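Local coordinates for protein esterase (Capnocytophaga ochracea, PDB 4W9R) that is of unknown function but is probably an esterase of the alpha/beta-hydrolase superfamily, at residues 184-187 / 188-192; 314-317 / 318-321; 320-323 / 324-328. All blocks are in the same frame, centred on the assembly; numbering follows the deposited sequence.

Interaction 1 of 3, residues 184-187 / 188-192; sequences VVYD and KAIQF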
ATOM      1  N   VAL B 184      22.731  -1.191   9.493  1.00 35.92           N
ATOM      2  CA  VAL B 184      23.618  -2.263   9.045  1.00 40.38           C
ATOM      3  C   VAL B 184      23.141  -2.852   7.718  1.00 41.43           C
ATOM      4  O   VAL B 184      23.908  -2.953   6.760  1.00 43.38           O
ATOM      5  CB  VAL B 184      23.726  -3.385  10.092  1.00 44.09           C
ATOM      6  CG1 VAL B 184      24.412  -4.608   9.497  1.00 28.78           C
ATOM      7  CG2 VAL B 184      24.472  -2.890  11.322  1.00 35.62           C
ATOM      8  N   VAL B 185      21.866  -3.228   7.674  1.00 40.85           N
ATOM      9  CA  VAL B 185      21.251  -3.777   6.470  1.00 31.11           C
ATOM     10  C   VAL B 185      21.208  -2.751   5.340  1.00 34.63           C
ATOM     11  O   VAL B 185      21.503  -3.067   4.186  1.00 34.62           O
ATOM     12  CB  VAL B 185      19.817  -4.268   6.757  1.00 23.49           C
ATOM     13  CG1 VAL B 185      19.129  -4.708   5.472  1.00 19.19           C
ATOM     14  CG2 VAL B 185      19.841  -5.398   7.772  1.00 22.60           C
ATOM     15  N   TYR B 186      20.842  -1.522   5.687  1.00 35.11           N
ATOM     16  CA  TYR B 186      20.718  -0.443   4.714  1.00 34.25           C
ATOM     17  C   TYR B 186      22.029  -0.169   3.981  1.00 38.73           C
ATOM     18  O   TYR B 186      22.043  -0.014   2.759  1.00 37.92           O
ATOM     19  CB  TYR B 186      20.230   0.830   5.406  1.00 24.58           C
ATOM     20  CG  TYR B 186      20.214   2.054   4.521  1.00 26.45           C
ATOM     21  CD1 TYR B 186      19.199   2.253   3.595  1.00 28.83           C
ATOM     22  CD2 TYR B 186      21.209   3.020   4.621  1.00 28.13           C
ATOM     23  CE1 TYR B 186      19.179   3.375   2.791  1.00 35.52           C
ATOM     24  CE2 TYR B 186      21.197   4.144   3.821  1.00 23.73           C
ATOM     25  CZ  TYR B 186      20.179   4.319   2.908  1.00 37.12           C
ATOM     26  OH  TYR B 186      20.165   5.439   2.106  1.00 31.54           O
ATOM     27  N   ASP B 187      23.127  -0.111   4.730  1.00 36.95           N
ATOM     28  CA  ASP B 187      24.431   0.167   4.141  1.00 36.62           C
ATOM     29  C   ASP B 187      24.847  -0.925   3.163  1.00 37.88           C
ATOM     30  O   ASP B 187      25.354  -0.634   2.081  1.00 39.66           O
ATOM     31  CB  ASP B 187      25.493   0.324   5.230  1.00 32.92           C
ATOM     32  CG  ASP B 187      25.356   1.626   5.993  1.00 43.38           C
ATOM     33  OD1 ASP B 187      24.808   2.596   5.424  1.00 46.00           O
ATOM     34  OD2 ASP B 187      25.801   1.683   7.158  1.00 49.77           O
ATOM     35  N   LYS B 188      24.626  -2.179   3.545  1.00 34.73           N
ATOM     36  CA  LYS B 188      24.964  -3.304   2.684  1.00 32.31           C
ATOM     37  C   LYS B 188      24.139  -3.270   1.401  1.00 30.02           C
ATOM     38  O   LYS B 188      24.624  -3.637   0.332  1.00 31.32           O
ATOM     39  CB  LYS B 188      24.756  -4.631   3.419  1.00 24.03           C
ATOM     40  CG  LYS B 188      25.736  -4.860   4.560  1.00 38.20           C
ATOM     41  CD  LYS B 188      25.701  -6.296   5.064  1.00 41.74           C
ATOM     42  CE  LYS B 188      24.334  -6.662   5.618  1.00 49.80           C
ATOM     43  NZ  LYS B 188      24.301  -8.064   6.119  1.00 49.57           N
ATOM     44  N   ALA B 189      22.895  -2.816   1.515  1.00 31.55           N
ATOM     45  CA  ALA B 189      22.008  -2.707   0.363  1.00 24.90           C
ATOM     46  C   ALA B 189      22.534  -1.688  -0.643  1.00 31.41           C
ATOM     47  O   ALA B 189      22.543  -1.941  -1.849  1.00 36.74           O
ATOM     48  CB  ALA B 189      20.603  -2.332   0.811  1.00 29.25           C
ATOM     49  N   ILE B 190      22.973  -0.538  -0.141  1.00 29.80           N
ATOM     50  CA  ILE B 190      23.498   0.520  -0.998  1.00 32.36           C
ATOM     51  C   ILE B 190      24.801   0.095  -1.670  1.00 37.49           C
ATOM     52  O   ILE B 190      24.987   0.313  -2.867  1.00 42.83           O
ATOM     53  CB  ILE B 190      23.724   1.823  -0.205  1.00 28.49           C
ATOM     54  CG1 ILE B 190      22.392   2.546   0.003  1.00 24.78           C
ATOM     55  CG2 ILE B 190      24.698   2.740  -0.928  1.00 21.77           C
ATOM     56  CD1 ILE B 190      22.547   3.954   0.518  1.00 54.29           C
ATOM     57  N   GLN B 191      25.694  -0.516  -0.896  1.00 38.14           N
ATOM     58  CA  GLN B 191      26.957  -1.015  -1.430  1.00 41.58           C
ATOM     59  C   GLN B 191      26.716  -2.024  -2.548  1.00 43.50           C
ATOM     60  O   GLN B 191      27.389  -1.996  -3.580  1.00 38.24           O
ATOM     61  CB  GLN B 191      27.799  -1.655  -0.324  1.00 37.18           C
ATOM     62  CG  GLN B 191      28.250  -0.694   0.760  1.00 49.50           C
ATOM     63  CD  GLN B 191      28.979  -1.398   1.888  1.00 64.57           C
ATOM     64  OE1 GLN B 191      29.695  -2.375   1.666  1.00 70.44           O
ATOM     65  NE2 GLN B 191      28.793  -0.910   3.110  1.00 65.54           N
ATOM     66  N   PHE B 192      25.748  -2.911  -2.334  1.00 35.89           N
ATOM     67  CA  PHE B 192      25.392  -3.917  -3.328  1.00 33.28           C
ATOM     68  C   PHE B 192      24.823  -3.266  -4.584  1.00 37.82           C
ATOM     69  O   PHE B 192      25.191  -3.630  -5.701  1.00 39.87           O
ATOM     70  CB  PHE B 192      24.385  -4.913  -2.746  1.00 22.42           C
ATOM     71  CG  PHE B 192      23.756  -5.815  -3.773  1.00 28.21           C
ATOM     72  CD1 PHE B 192      24.443  -6.914  -4.263  1.00 27.42           C
ATOM     73  CD2 PHE B 192      22.475  -5.566  -4.241  1.00 27.33           C
ATOM     74  CE1 PHE B 192      23.866  -7.744  -5.208  1.00 38.09           C
ATOM     75  CE2 PHE B 192      21.893  -6.394  -5.187  1.00 26.90           C
ATOM     76  CZ  PHE B 192      22.589  -7.486  -5.669  1.00 33.68           C
TER
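Y186 and I190, one turn apart on helix 183-196, make the close-packed part of this contact. The isoleucine CG1 lies over one face of the tyrosine ring, 4.1 Å from CZ and offset toward the rim, and CD1 runs on to the phenol end, 3.4 Å from CZ. Y186 reaches this partner because its CG is anti to the backbone N (chi1 173°), which leans the ring along the helix toward the following turn. The buried hydroxyl is hydrogen-bonded to OD2 of D211, and the side chain also rests on T177 and D179 of strand 171-180. A189 lies against the same strand, at M175 and T177. This is the inner face of a helix in a beta-alpha-beta crossover: helix 183-196 links parallel strands 171-180 and 205-213 of the central sheet, as expected of the alpha/beta-hydrolase fold. With an alanine here instead of Y186, the D211 carboxylate would probably lose its hydroxyl partner and a gap would open beside I190.

The outward side is much looser. V184 CG1 comes only within 4.4 Å of K188 CE. K188 CG, set beside its own backbone N by chi1, lies 3.4 Å from V184 O, and the chain bends only further out, at chi3. The backbone bond here, from K188 N to V184 O, is weak at 3.4 Å. Further along, the exposed Q191 runs back, extended beyond CG, along the previous turn, NE2 standing 4.1 Å from D187 CB, while the D187 carboxylate turns back one turn and forms a salt bridge with K183 through OD2. By contrast, the bonds from A189 N to V185 O and from Q191 N to D187 O are both 3.0 Å long.

Interaction 2 of 3, residues 314-317 / 318-321; sequences MPNF and FLAE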
HETATM    1  N   MSE B 314     -20.017   1.308 -34.970  1.00 46.18           N
HETATM    2  CA  MSE B 314     -18.787   2.094 -35.056  1.00 43.21           C
HETATM    3  C   MSE B 314     -17.847   1.755 -36.229  1.00 43.11           C
HETATM    4  O   MSE B 314     -17.391   2.671 -36.914  1.00 36.53           O
HETATM    5  CB  MSE B 314     -18.009   1.989 -33.741  1.00 31.74           C
HETATM    6  CG  MSE B 314     -16.912   3.026 -33.615  1.00 38.53           C
HETATM    7 SE   MSE B 314     -16.118   3.072 -31.844  0.65 56.12          SE
HETATM    8  CE  MSE B 314     -15.015   1.487 -31.993  1.00 32.85           C
ATOM      9  N   PRO B 315     -17.537   0.460 -36.459  1.00 39.98           N
ATOM     10  CA  PRO B 315     -16.584   0.163 -37.540  1.00 35.47           C
ATOM     11  C   PRO B 315     -17.016   0.680 -38.911  1.00 39.81           C
ATOM     12  O   PRO B 315     -16.197   1.243 -39.637  1.00 48.69           O
ATOM     13  CB  PRO B 315     -16.529  -1.367 -37.544  1.00 37.39           C
ATOM     14  CG  PRO B 315     -16.863  -1.750 -36.158  1.00 47.81           C
ATOM     15  CD  PRO B 315     -17.901  -0.763 -35.719  1.00 45.61           C
ATOM     16  N   ASN B 316     -18.286   0.495 -39.256  1.00 33.39           N
ATOM     17  CA  ASN B 316     -18.780   0.947 -40.550  1.00 34.76           C
ATOM     18  C   ASN B 316     -19.014   2.453 -40.583  1.00 44.55           C
ATOM     19  O   ASN B 316     -19.019   3.058 -41.653  1.00 50.59           O
ATOM     20  CB  ASN B 316     -20.063   0.205 -40.919  1.00 34.85           C
ATOM     21  CG  ASN B 316     -19.799  -1.213 -41.385  1.00 40.43           C
ATOM     22  OD1 ASN B 316     -18.790  -1.485 -42.038  1.00 35.51           O
ATOM     23  ND2 ASN B 316     -20.701  -2.127 -41.047  1.00 42.69           N
ATOM     24  N   PHE B 317     -19.203   3.058 -39.416  1.00 34.08           N
ATOM     25  CA  PHE B 317     -19.318   4.509 -39.341  1.00 27.23           C
ATOM     26  C   PHE B 317     -17.974   5.156 -39.660  1.00 36.60           C
ATOM     27  O   PHE B 317     -17.908   6.135 -40.401  1.00 39.41           O
ATOM     28  CB  PHE B 317     -19.804   4.953 -37.963  1.00 29.34           C
ATOM     29  CG  PHE B 317     -19.982   6.441 -37.834  1.00 36.56           C
ATOM     30  CD1 PHE B 317     -21.179   7.042 -38.183  1.00 28.86           C
ATOM     31  CD2 PHE B 317     -18.950   7.240 -37.364  1.00 42.72           C
ATOM     32  CE1 PHE B 317     -21.345   8.411 -38.064  1.00 36.63           C
ATOM     33  CE2 PHE B 317     -19.110   8.608 -37.243  1.00 33.64           C
ATOM     34  CZ  PHE B 317     -20.309   9.194 -37.593  1.00 32.32           C
ATOM     35  N   PHE B 318     -16.908   4.605 -39.087  1.00 37.31           N
ATOM     36  CA  PHE B 318     -15.557   5.086 -39.355  1.00 38.09           C
ATOM     37  C   PHE B 318     -15.201   4.898 -40.825  1.00 39.10           C
ATOM     38  O   PHE B 318     -14.625   5.786 -41.453  1.00 42.67           O
ATOM     39  CB  PHE B 318     -14.533   4.359 -38.477  1.00 34.16           C
ATOM     40  CG  PHE B 318     -14.541   4.795 -37.039  1.00 30.61           C
ATOM     41  CD1 PHE B 318     -15.222   5.935 -36.648  1.00 34.66           C
ATOM     42  CD2 PHE B 318     -13.857   4.066 -36.080  1.00 36.16           C
ATOM     43  CE1 PHE B 318     -15.227   6.337 -35.324  1.00 38.20           C
ATOM     44  CE2 PHE B 318     -13.856   4.464 -34.755  1.00 36.16           C
ATOM     45  CZ  PHE B 318     -14.542   5.600 -34.377  1.00 33.91           C
ATOM     46  N   LEU B 319     -15.554   3.737 -41.364  1.00 38.57           N
ATOM     47  CA  LEU B 319     -15.253   3.410 -42.752  1.00 35.32           C
ATOM     48  C   LEU B 319     -16.040   4.297 -43.714  1.00 37.44           C
ATOM     49  O   LEU B 319     -15.508   4.744 -44.730  1.00 44.69           O
ATOM     50  CB  LEU B 319     -15.550   1.936 -43.027  1.00 38.39           C
ATOM     51  CG  LEU B 319     -15.111   1.381 -44.382  1.00 38.20           C
ATOM     52  CD1 LEU B 319     -13.603   1.494 -44.553  1.00 25.55           C
ATOM     53  CD2 LEU B 319     -15.565  -0.062 -44.533  1.00 27.76           C
ATOM     54  N   ALA B 320     -17.305   4.549 -43.389  1.00 40.10           N
ATOM     55  CA  ALA B 320     -18.151   5.402 -44.218  1.00 40.39           C
ATOM     56  C   ALA B 320     -17.611   6.827 -44.263  1.00 43.47           C
ATOM     57  O   ALA B 320     -17.620   7.469 -45.314  1.00 49.59           O
ATOM     58  CB  ALA B 320     -19.582   5.394 -43.707  1.00 34.96           C
ATOM     59  N   GLU B 321     -17.144   7.320 -43.119  1.00 36.73           N
ATOM     60  CA  GLU B 321     -16.545   8.646 -43.058  1.00 37.59           C
ATOM     61  C   GLU B 321     -15.269   8.696 -43.890  1.00 39.75           C
ATOM     62  O   GLU B 321     -14.982   9.702 -44.536  1.00 44.40           O
ATOM     63  CB  GLU B 321     -16.249   9.048 -41.611  1.00 27.98           C
ATOM     64  CG  GLU B 321     -17.445   9.626 -40.869  1.00 35.22           C
ATOM     65  CD  GLU B 321     -17.066  10.236 -39.528  1.00 50.17           C
ATOM     66  OE1 GLU B 321     -15.971   9.921 -39.013  1.00 42.64           O
ATOM     67  OE2 GLU B 321     -17.863  11.035 -38.992  1.00 54.81           O
TER
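Selenomethionine M314 has CG anti to its own backbone N (chi1 -166°), whereas F318 has CG anti to the carbonyl carbon (chi1 -74°), and these settings turn the two side chains onto each other across one turn of helix 314-325. The result is a Met-aromatic pair combined with a CH-pi contact. M314 CG stands over the face of the F318 ring, 3.8 Å from its centroid, and the selenium, carried further out, approaches obliquely at 4.7 Å from the same centroid. The pair is wedged into the core of the C-terminal helical bundle: V281 and M282 of helix 278-290 and V304 of helix 294-306 lie against M314, while F318 stacks on Y285 and packs on L297 and A301.

A second i, i+4 pair, F317 and E321, follows three residues on. The F317 ring presents one face to the CG of E321, and the carboxylate, its plane 47° from that of the ring, lies off the CE2-CZ rim, E321 CD being 3.5 Å from F317 CE2. Both glutamate oxygens are buried but satisfied, OE1 by the hydroxyl of Y285 and OE2 by a salt bridge with R356; a bound acetate ion also lies beside this side chain. The rings of F317 and F318 touch at their near corners, CD2 of F317 lying 4.0 Å from CD1 of F318.

Interaction 3 of 3, residues 320-323 / 324-328; sequences AEYY and EKIGD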
ATOM      1  N   ALA B 320     -17.305   4.549 -43.389  1.00 40.10           N
ATOM      2  CA  ALA B 320     -18.151   5.402 -44.218  1.00 40.39           C
ATOM      3  C   ALA B 320     -17.611   6.827 -44.263  1.00 43.47           C
ATOM      4  O   ALA B 320     -17.620   7.469 -45.314  1.00 49.59           O
ATOM      5  CB  ALA B 320     -19.582   5.394 -43.707  1.00 34.96           C
ATOM      6  N   GLU B 321     -17.144   7.320 -43.119  1.00 36.73           N
ATOM      7  CA  GLU B 321     -16.545   8.646 -43.058  1.00 37.59           C
ATOM      8  C   GLU B 321     -15.269   8.696 -43.890  1.00 39.75           C
ATOM      9  O   GLU B 321     -14.982   9.702 -44.536  1.00 44.40           O
ATOM     10  CB  GLU B 321     -16.249   9.048 -41.611  1.00 27.98           C
ATOM     11  CG  GLU B 321     -17.445   9.626 -40.869  1.00 35.22           C
ATOM     12  CD  GLU B 321     -17.066  10.236 -39.528  1.00 50.17           C
ATOM     13  OE1 GLU B 321     -15.971   9.921 -39.013  1.00 42.64           O
ATOM     14  OE2 GLU B 321     -17.863  11.035 -38.992  1.00 54.81           O
ATOM     15  N   TYR B 322     -14.512   7.603 -43.874  1.00 30.88           N
ATOM     16  CA  TYR B 322     -13.281   7.517 -44.650  1.00 33.64           C
ATOM     17  C   TYR B 322     -13.553   7.641 -46.144  1.00 37.87           C
ATOM     18  O   TYR B 322     -12.811   8.306 -46.867  1.00 36.85           O
ATOM     19  CB  TYR B 322     -12.552   6.203 -44.369  1.00 27.34           C
ATOM     20  CG  TYR B 322     -11.467   5.895 -45.377  1.00 38.76           C
ATOM     21  CD1 TYR B 322     -10.243   6.545 -45.324  1.00 40.24           C
ATOM     22  CD2 TYR B 322     -11.670   4.960 -46.385  1.00 40.02           C
ATOM     23  CE1 TYR B 322      -9.247   6.272 -46.242  1.00 40.11           C
ATOM     24  CE2 TYR B 322     -10.679   4.682 -47.309  1.00 38.53           C
ATOM     25  CZ  TYR B 322      -9.471   5.342 -47.232  1.00 40.42           C
ATOM     26  OH  TYR B 322      -8.478   5.070 -48.146  1.00 50.84           O
ATOM     27  N   TYR B 323     -14.616   6.991 -46.601  1.00 32.14           N
ATOM     28  CA  TYR B 323     -14.970   7.023 -48.014  1.00 38.70           C
ATOM     29  C   TYR B 323     -15.361   8.431 -48.451  1.00 34.30           C
ATOM     30  O   TYR B 323     -15.072   8.841 -49.574  1.00 39.95           O
ATOM     31  CB  TYR B 323     -16.096   6.032 -48.302  1.00 36.28           C
ATOM     32  CG  TYR B 323     -15.618   4.599 -48.362  1.00 44.74           C
ATOM     33  CD1 TYR B 323     -14.392   4.283 -48.937  1.00 36.81           C
ATOM     34  CD2 TYR B 323     -16.381   3.564 -47.836  1.00 52.06           C
ATOM     35  CE1 TYR B 323     -13.943   2.978 -48.994  1.00 40.93           C
ATOM     36  CE2 TYR B 323     -15.939   2.253 -47.888  1.00 47.53           C
ATOM     37  CZ  TYR B 323     -14.719   1.968 -48.469  1.00 47.44           C
ATOM     38  OH  TYR B 323     -14.273   0.668 -48.525  1.00 52.15           O
ATOM     39  N   GLU B 324     -16.005   9.175 -47.556  1.00 29.38           N
ATOM     40  CA  GLU B 324     -16.340  10.567 -47.833  1.00 30.46           C
ATOM     41  C   GLU B 324     -15.081  11.417 -47.966  1.00 32.26           C
ATOM     42  O   GLU B 324     -14.994  12.278 -48.841  1.00 41.11           O
ATOM     43  CB  GLU B 324     -17.245  11.140 -46.738  1.00 24.52           C
ATOM     44  CG  GLU B 324     -18.684  10.654 -46.800  1.00 42.02           C
ATOM     45  CD  GLU B 324     -19.596  11.393 -45.836  1.00 56.97           C
ATOM     46  OE1 GLU B 324     -19.345  11.339 -44.613  1.00 54.16           O
ATOM     47  OE2 GLU B 324     -20.561  12.034 -46.304  1.00 60.46           O
ATOM     48  N   LYS B 325     -14.105  11.163 -47.100  1.00 33.79           N
ATOM     49  CA  LYS B 325     -12.876  11.951 -47.076  1.00 39.57           C
ATOM     50  C   LYS B 325     -12.027  11.751 -48.332  1.00 40.04           C
ATOM     51  O   LYS B 325     -11.340  12.672 -48.769  1.00 44.38           O
ATOM     52  CB  LYS B 325     -12.048  11.612 -45.835  1.00 38.33           C
ATOM     53  CG  LYS B 325     -12.747  11.910 -44.519  1.00 43.67           C
ATOM     54  CD  LYS B 325     -13.154  13.371 -44.416  1.00 39.12           C
ATOM     55  CE  LYS B 325     -13.905  13.642 -43.122  1.00 39.96           C
ATOM     56  NZ  LYS B 325     -14.290  15.073 -42.988  1.00 51.83           N
ATOM     57  N   ILE B 326     -12.070  10.551 -48.904  1.00 37.03           N
ATOM     58  CA  ILE B 326     -11.286  10.262 -50.103  1.00 34.90           C
ATOM     59  C   ILE B 326     -12.100  10.485 -51.373  1.00 46.63           C
ATOM     60  O   ILE B 326     -11.607  10.271 -52.482  1.00 50.47           O
ATOM     61  CB  ILE B 326     -10.745   8.820 -50.104  1.00 30.54           C
ATOM     62  CG1 ILE B 326     -11.892   7.815 -50.210  1.00 36.39           C
ATOM     63  CG2 ILE B 326      -9.903   8.567 -48.863  1.00 24.96           C
ATOM     64  CD1 ILE B 326     -11.425   6.384 -50.341  1.00 33.85           C
ATOM     65  N   GLY B 327     -13.350  10.905 -51.206  1.00 46.86           N
ATOM     66  CA  GLY B 327     -14.156  11.334 -52.333  1.00 40.62           C
ATOM     67  C   GLY B 327     -15.091  10.300 -52.930  1.00 45.73           C
ATOM     68  O   GLY B 327     -15.659  10.526 -53.998  1.00 46.06           O
ATOM     69  N   ASP B 328     -15.267   9.170 -52.256  1.00 51.84           N
ATOM     70  CA  ASP B 328     -16.202   8.173 -52.756  1.00 49.84           C
ATOM     71  C   ASP B 328     -17.497   8.253 -51.959  1.00 58.07           C
ATOM     72  O   ASP B 328     -17.564   7.813 -50.813  1.00 75.55           O
ATOM     73  CB  ASP B 328     -15.588   6.774 -52.653  1.00 48.67           C
ATOM     74  CG  ASP B 328     -16.343   5.734 -53.459  1.00 60.92           C
ATOM     75  OD1 ASP B 328     -17.542   5.936 -53.746  1.00 76.44           O
ATOM     76  OD2 ASP B 328     -15.729   4.701 -53.802  1.00 53.84           O
TER
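I326 meets two tyrosines, Y322 and Y323, in two different ways. Against Y322 it lies across the face: CG2 sits 3.9 Å from the ring centroid, 29° off the normal, a CH-pi contact, while I326 CD1, on the same side of the ring, lies toward the opposite edge, 3.6 Å from Y322 CE2. Against Y323 it runs alongside, the two side chains pointing the same way, and CD1 meets the edge of that ring in its plane, 3.9 Å from the tyrosine CD1. The isoleucine serves both because its CG1 stands between the backbone N and the carbonyl carbon (chi1 66°), which carries CD1 between the rings and leaves CG2 over Y322.

Helix 294-306, through E295, L297 and K298, packs on Y322, whereas Y323 turns to K331 and T335 of helix 329-339. E324 also reaches helix 329-339, its OE1 hydrogen-bonded to the hydroxyl of Y336.

Beyond I326 the chain reverses. G327 takes a positive phi of 96°, where a CB would press on the preceding carbonyl oxygen, and D328 N bonds back to Y323 O at 2.7 Å. G327 N bonds to E324 O at 3.2 Å. D328 then caps the next helix, OD1 accepting from K331 N. A Schellman motif thus runs straight into an N-cap, the tight turn of a helical hairpin, reminiscent of tetratricopeptide-like folds.

How the interactions relate
Interactions 2 and 3 are consecutive turns of helix 314-325, with centres 10 Å apart, and share A320 and E321. Interaction 2 lies in the buried part of the C-terminal helical bundle; interaction 3 carries the helix to its end and into helix 329-339. The side chain of the shared E321 is about 3 Å from a bound acetate ion, probably from the crystallisation liquor. Interaction 1 belongs to the other part of the molecule, the putative esterase domain, on the opposite side of the chain's centre. Its centre is 59 Å from that of interaction 2 and 64 Å from that of interaction 3, and it touches neither.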